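Ribosome-inactivating protein 3 (Zea mays, PDB 2PQG) belongs to the ribosome-inactivating proteins of plants and folds, as a single chain, into a mixed beta sheet flanked by helices. Local coordinates at residues Phe87-Asp90 with Gly91-His94; Met123-Ala126 with Glu127-Ala131; Gly245-Asp248 with Lys249-Ala253. All coordinates share one frame; numbering follows the deposited sequence.

The three contacts follow one another along the chain, each formed within one continuous run of residues. Contact 1 is a tight turn in the loop between strands 84-86 and 101-102, at the edge of the mixed sheet. Contact 2 is the start of helix 125-135, which packs on helix 171-189 and strand 2-7. Contact 3 lies late in the chain, where helix 239-242 ends and helix 249-252 begins. Centre to centre, contact 2 is 28 Å from contact 1 and 31 Å from contact 3, while contacts 1 and 3 stand 37 Å apart on opposite sides of the molecule's centre. None touches another; each is a local arrangement within its own part of the fold.

Contact 1 of 3, residues Phe87-Asp90 with Gly91-His94; sequences FGKD and GDTH
Lys89 and Asp92 close a type II beta turn at the outer end of the loop that follows strand 84-86, with Asp90 and Gly91 at its two corners. The backbone bond that makes the turn runs from Asp92 N to Lys89 O at 3.0 Å. Gly91 takes a positive phi of 107°, as the third residue of this kind of turn commonly does.

The tight side is where Asp92 folds its carboxylate back over Gly88 and Lys89. Its CG sits beside its own backbone N (chi1 -65°), which turns the acid toward the same residue that its amide grips. OD1 receives a weak bond from Lys89 N at 3.5 Å and rests 3.7 Å from the CA of buried Gly88. CG lies 3.3 Å from Lys89 O, and OD2 is 3.5 Å from that carbonyl oxygen, two acceptors facing each other. Lys89 arches around this spot and bends at its last torsion (chi4 -55°), which brings NZ within 3.5 Å of Asp92 OD2 in a salt bridge.

The other side is loose. Lys89, Asp90 and Gly91 are exposed, and the side chain of Asp90 points away from the turn. Trp102, on strand 101-102, backs the turn by touching the side chains of both Asp90 and Asp92, while Gly88 is tied by a backbone bond to Phe105.

One carboxylate therefore serves two donors of the same lysine, a main-chain N-H and an ammonium group. Both side-chain links are long, so the shape of the turn rests chiefly on the backbone bond, and the nearby lysine charge probably offsets part of the repulsion between Asp92 OD2 and Lys89 O.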
# COMPACT_ATOMS: atom_id res chain seq x y z
N PHE A 87 7.45 7.59 6.30
CA PHE A 87 6.29 8.47 6.11
C PHE A 87 6.20 9.40 7.31
O PHE A 87 6.14 8.95 8.46
CB PHE A 87 5.01 7.64 6.00
CG PHE A 87 4.71 7.15 4.62
CD1 PHE A 87 4.39 5.82 4.39
CD2 PHE A 87 4.72 8.03 3.54
CE1 PHE A 87 4.06 5.37 3.12
CE2 PHE A 87 4.39 7.59 2.27
CZ PHE A 87 4.06 6.26 2.06
N GLY A 88 6.18 10.70 7.05
CA GLY A 88 6.11 11.67 8.12
C GLY A 88 6.88 12.92 7.77
O GLY A 88 7.32 13.07 6.63
N LYS A 89 7.05 13.81 8.74
CA LYS A 89 7.78 15.06 8.54
C LYS A 89 8.46 15.45 9.86
O LYS A 89 8.10 14.92 10.92
CB LYS A 89 6.79 16.17 8.11
CG LYS A 89 5.70 16.48 9.14
CD LYS A 89 4.60 17.39 8.59
CE LYS A 89 3.73 17.97 9.72
NZ LYS A 89 3.12 16.94 10.62
N ASP A 90 9.45 16.34 9.80
CA ASP A 90 10.16 16.78 11.00
C ASP A 90 9.14 17.10 12.09
O ASP A 90 8.13 17.75 11.83
CB ASP A 90 11.00 18.04 10.73
CG ASP A 90 12.10 17.81 9.72
OD1 ASP A 90 12.89 18.75 9.49
OD2 ASP A 90 12.18 16.70 9.16
N GLY A 91 9.41 16.66 13.31
CA GLY A 91 8.49 16.93 14.40
C GLY A 91 7.73 15.69 14.82
O GLY A 91 7.24 15.60 15.94
N ASP A 92 7.61 14.74 13.90
CA ASP A 92 6.91 13.50 14.19
C ASP A 92 7.86 12.54 14.91
O ASP A 92 9.02 12.86 15.15
CB ASP A 92 6.39 12.84 12.90
CG ASP A 92 5.32 13.68 12.21
OD1 ASP A 92 4.73 13.19 11.22
OD2 ASP A 92 5.08 14.82 12.64
N THR A 93 7.34 11.37 15.25
CA THR A 93 8.12 10.36 15.95
C THR A 93 8.39 9.17 15.04
O THR A 93 7.47 8.56 14.51
CB THR A 93 7.36 9.92 17.23
OG1 THR A 93 7.53 10.92 18.24
CG2 THR A 93 7.85 8.57 17.74
N HIS A 94 9.67 8.86 14.86
CA HIS A 94 10.05 7.74 14.01
C HIS A 94 9.69 6.38 14.59
O HIS A 94 9.91 6.13 15.77
CB HIS A 94 11.56 7.75 13.75
CG HIS A 94 12.00 8.63 12.62
ND1 HIS A 94 12.73 9.78 12.80
CD2 HIS A 94 11.81 8.51 11.29
CE1 HIS A 94 12.96 10.34 11.63
NE2 HIS A 94 12.41 9.59 10.69

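Contact 2 of 3, residues Met123-Ala126 with Glu127-Ala131; sequences MGRA and EMTRA
Gly124 and Met128 make the first backbone bond of helix 125-135: Met128 N reaches Gly124 O at 2.9 Å. Gly124 is the N-cap, and its positive phi of 143° turns the chain from the extended Met123 into the helix. Thr129 N then bonds to Arg125 O at 2.8 Å, and Arg130 N to Ala126 O at 3.1 Å.

Among the side chains, Glu127 doubles back over the cap. Its chi1 of -65° keeps CG beside the backbone N, where it lies 3.5 Å from Met123 C; the bend at chi2 (-75°) then turns the carboxylate. Its OE2 forms a salt bridge with Arg130 NH2 at 3.4 Å, while OE1 has a weak, long ion pair with Lys179. Arg130 curls over the first turn, and Ala126 O lies 3.5 Å above one face of its guanidinium, toward the rim, with NH1 3.7 Å from Ala126 CB.

At this helix start, then, Met123 and Met128 pack on Met183 of helix 171-189, Arg125 is anchored inward by bonds from its guanidinium to Val8 O, Tyr13 O and Asn202 OD1, and Glu127 and Arg130 pair with each other. Near the N-terminus of the helix, Glu127 probably interacts favourably with the amide end, and Arg130, three residues on, partly balances its charge.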
# COMPACT_ATOMS: atom_id res chain seq x y z
N MET A 123 -1.46 0.38 -12.21
CA MET A 123 -0.65 -0.71 -11.68
C MET A 123 -0.26 -1.71 -12.75
O MET A 123 -0.70 -1.61 -13.89
CB MET A 123 -1.38 -1.38 -10.51
CG MET A 123 -1.80 -0.41 -9.42
SD MET A 123 -2.95 -1.15 -8.24
CE MET A 123 -4.51 -0.94 -9.09
N GLY A 124 0.55 -2.69 -12.35
CA GLY A 124 1.04 -3.69 -13.28
C GLY A 124 2.48 -4.03 -12.91
O GLY A 124 3.09 -3.40 -12.04
N ARG A 125 3.03 -5.05 -13.56
CA ARG A 125 4.40 -5.48 -13.28
C ARG A 125 5.37 -4.41 -13.76
O ARG A 125 6.29 -4.02 -13.03
CB ARG A 125 4.68 -6.81 -13.97
CG ARG A 125 6.04 -7.40 -13.67
CD ARG A 125 6.34 -8.55 -14.61
NE ARG A 125 5.44 -9.68 -14.41
CZ ARG A 125 5.47 -10.49 -13.35
NH1 ARG A 125 4.60 -11.50 -13.27
NH2 ARG A 125 6.36 -10.31 -12.38
N ALA A 126 5.16 -3.93 -14.99
CA ALA A 126 6.04 -2.89 -15.53
C ALA A 126 6.00 -1.66 -14.63
O ALA A 126 7.02 -1.01 -14.41
CB ALA A 126 5.62 -2.53 -16.95
N GLU A 127 4.81 -1.35 -14.13
CA GLU A 127 4.60 -0.21 -13.24
C GLU A 127 5.34 -0.42 -11.92
O GLU A 127 5.86 0.53 -11.34
CB GLU A 127 3.10 -0.03 -12.94
CG GLU A 127 2.23 0.32 -14.14
CD GLU A 127 2.39 1.77 -14.58
OE1 GLU A 127 2.95 2.58 -13.80
OE2 GLU A 127 1.94 2.10 -15.70
N MET A 128 5.38 -1.66 -11.45
CA MET A 128 6.08 -1.98 -10.21
C MET A 128 7.60 -1.99 -10.43
O MET A 128 8.37 -1.66 -9.52
CB MET A 128 5.62 -3.33 -9.67
CG MET A 128 6.18 -3.65 -8.29
SD MET A 128 5.67 -5.27 -7.66
CE MET A 128 4.02 -4.95 -7.09
N THR A 129 8.03 -2.39 -11.62
CA THR A 129 9.46 -2.43 -11.96
C THR A 129 10.04 -1.01 -11.94
O THR A 129 11.09 -0.78 -11.35
CB THR A 129 9.69 -3.06 -13.36
OG1 THR A 129 9.25 -4.42 -13.34
CG2 THR A 129 11.17 -3.02 -13.74
N ARG A 130 9.35 -0.06 -12.57
CA ARG A 130 9.80 1.32 -12.62
C ARG A 130 9.76 2.01 -11.25
O ARG A 130 10.62 2.84 -10.94
CB ARG A 130 8.96 2.11 -13.63
CG ARG A 130 9.17 1.69 -15.07
CD ARG A 130 8.69 2.76 -16.03
NE ARG A 130 7.24 2.85 -16.10
CZ ARG A 130 6.46 1.96 -16.71
NH1 ARG A 130 7.00 0.90 -17.30
NH2 ARG A 130 5.14 2.12 -16.72
N ALA A 131 8.76 1.67 -10.45
CA ALA A 131 8.62 2.25 -9.12
C ALA A 131 9.80 1.85 -8.23
O ALA A 131 10.37 2.69 -7.53
CB ALA A 131 7.32 1.79 -8.49

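Contact 3 of 3, residues Gly245-Asp248 with Lys249-Ala253; sequences GIKD and KNEAA
Asp248 and Glu251 meet at the start of helix 249-252, where Asp248 is the N-cap. Glu251 N is held by Asp248 OD1 at 3.2 Å, nearly along the C-O axis of that oxygen, and shares a weak bond with Asp248 O. The same carbonyl takes a straighter bond from Ala252 N at 3.2 Å, with an N-H...O angle of 167°.

The side chain of Glu251 runs from this cap back along the preceding loop. Its CB is 3.8 Å from Asp248 O. With chi1 at -55°, CG stays beside the backbone N and passes 3.2 Å from Asp248 OD1, the very oxygen that caps the amide. CD then arrives over the aliphatic part of Lys247. At the tip both oxygens reach Lys247: OE1 accepts a weak bond from Lys247 N at 3.4 Å, while OE2 lies nearer its CD. The model also puts OE1 only 2.9 Å from Lys247 CG, a doubtful approach, for this lysine has an unfavourable chi1 of 16° and little should rest on where its CD and NZ are placed. The two carboxylates, of Asp248 and Glu251, stand almost perpendicular.

Next to the cap, Ile246 CG2 packs on Ala252 CB at 4.1 Å, and Ala252 in turn touches Ile223 and Trp230 of helix 220-232. Lys249 leaves the cap and gives its NZ to Trp230 O. Gly245, at the other end of the loop, closes helix 239-242 with a Schellman motif, so a helix stop and a helix start are only three residues apart.

The capping is one-sided: Asp248 receives the amide of Glu251, but Glu251 answers to Lys247 N, a residue before the cap, so this falls short of a capping box. The partial positive charge of the helix start probably steadies the carboxylate of Asp248, whereas Glu251 has a weak bond to an N-H of the loop.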
# COMPACT_ATOMS: atom_id res chain seq x y z
N GLY A 245 -21.84 -0.40 -1.78
CA GLY A 245 -22.18 -1.49 -2.67
C GLY A 245 -21.95 -2.83 -1.97
O GLY A 245 -21.65 -3.83 -2.64
N ILE A 246 -22.04 -2.87 -0.63
CA ILE A 246 -21.86 -4.11 0.14
C ILE A 246 -23.05 -4.21 1.07
O ILE A 246 -23.36 -3.28 1.84
CB ILE A 246 -20.53 -4.12 0.86
CG1 ILE A 246 -19.45 -3.58 -0.08
CG2 ILE A 246 -20.20 -5.57 1.23
CD1 ILE A 246 -18.10 -3.43 0.59
N LYS A 247 -23.74 -5.34 1.00
CA LYS A 247 -24.97 -5.54 1.77
C LYS A 247 -24.74 -6.46 2.97
O LYS A 247 -25.16 -6.16 4.08
CB LYS A 247 -26.08 -6.10 0.88
CG LYS A 247 -25.58 -6.67 -0.44
CD LYS A 247 -26.71 -7.31 -1.23
CE LYS A 247 -27.06 -6.50 -2.46
NZ LYS A 247 -28.50 -6.61 -2.81
N ASP A 248 -24.07 -7.58 2.72
CA ASP A 248 -24.03 -8.68 3.67
C ASP A 248 -22.63 -9.28 3.75
O ASP A 248 -21.83 -9.11 2.82
CB ASP A 248 -25.08 -9.76 3.39
CG ASP A 248 -25.07 -10.22 1.97
OD1 ASP A 248 -23.97 -10.32 1.39
OD2 ASP A 248 -26.16 -10.51 1.44
N LYS A 249 -22.34 -9.98 4.84
CA LYS A 249 -21.01 -10.55 5.03
C LYS A 249 -20.54 -11.38 3.86
O LYS A 249 -19.34 -11.49 3.61
CB LYS A 249 -20.94 -11.38 6.33
CG LYS A 249 -21.51 -12.79 6.26
CD LYS A 249 -20.79 -13.78 7.20
CE LYS A 249 -20.73 -13.33 8.66
NZ LYS A 249 -22.06 -13.15 9.32
N ASN A 250 -21.49 -11.95 3.12
CA ASN A 250 -21.16 -12.77 1.96
C ASN A 250 -20.46 -12.00 0.84
O ASN A 250 -19.50 -12.49 0.25
CB ASN A 250 -22.42 -13.44 1.43
CG ASN A 250 -22.83 -14.64 2.26
OD1 ASN A 250 -22.97 -14.55 3.47
ND2 ASN A 250 -23.03 -15.77 1.60
N GLU A 251 -20.96 -10.80 0.53
CA GLU A 251 -20.34 -9.98 -0.51
C GLU A 251 -19.02 -9.45 0.06
O GLU A 251 -18.02 -9.33 -0.65
CB GLU A 251 -21.24 -8.81 -0.90
CG GLU A 251 -22.64 -9.22 -1.32
CD GLU A 251 -23.34 -8.13 -2.12
OE1 GLU A 251 -23.05 -6.93 -1.89
OE2 GLU A 251 -24.19 -8.47 -2.97
N ALA A 252 -19.04 -9.15 1.35
CA ALA A 252 -17.86 -8.64 2.03
C ALA A 252 -16.73 -9.66 1.94
O ALA A 252 -15.56 -9.28 1.89
CB ALA A 252 -18.19 -8.34 3.49
N ALA A 253 -17.07 -10.95 1.91
CA ALA A 253 -16.06 -11.99 1.83
C ALA A 253 -15.41 -12.04 0.45
O ALA A 253 -14.34 -12.62 0.26
CB ALA A 253 -16.69 -13.35 2.16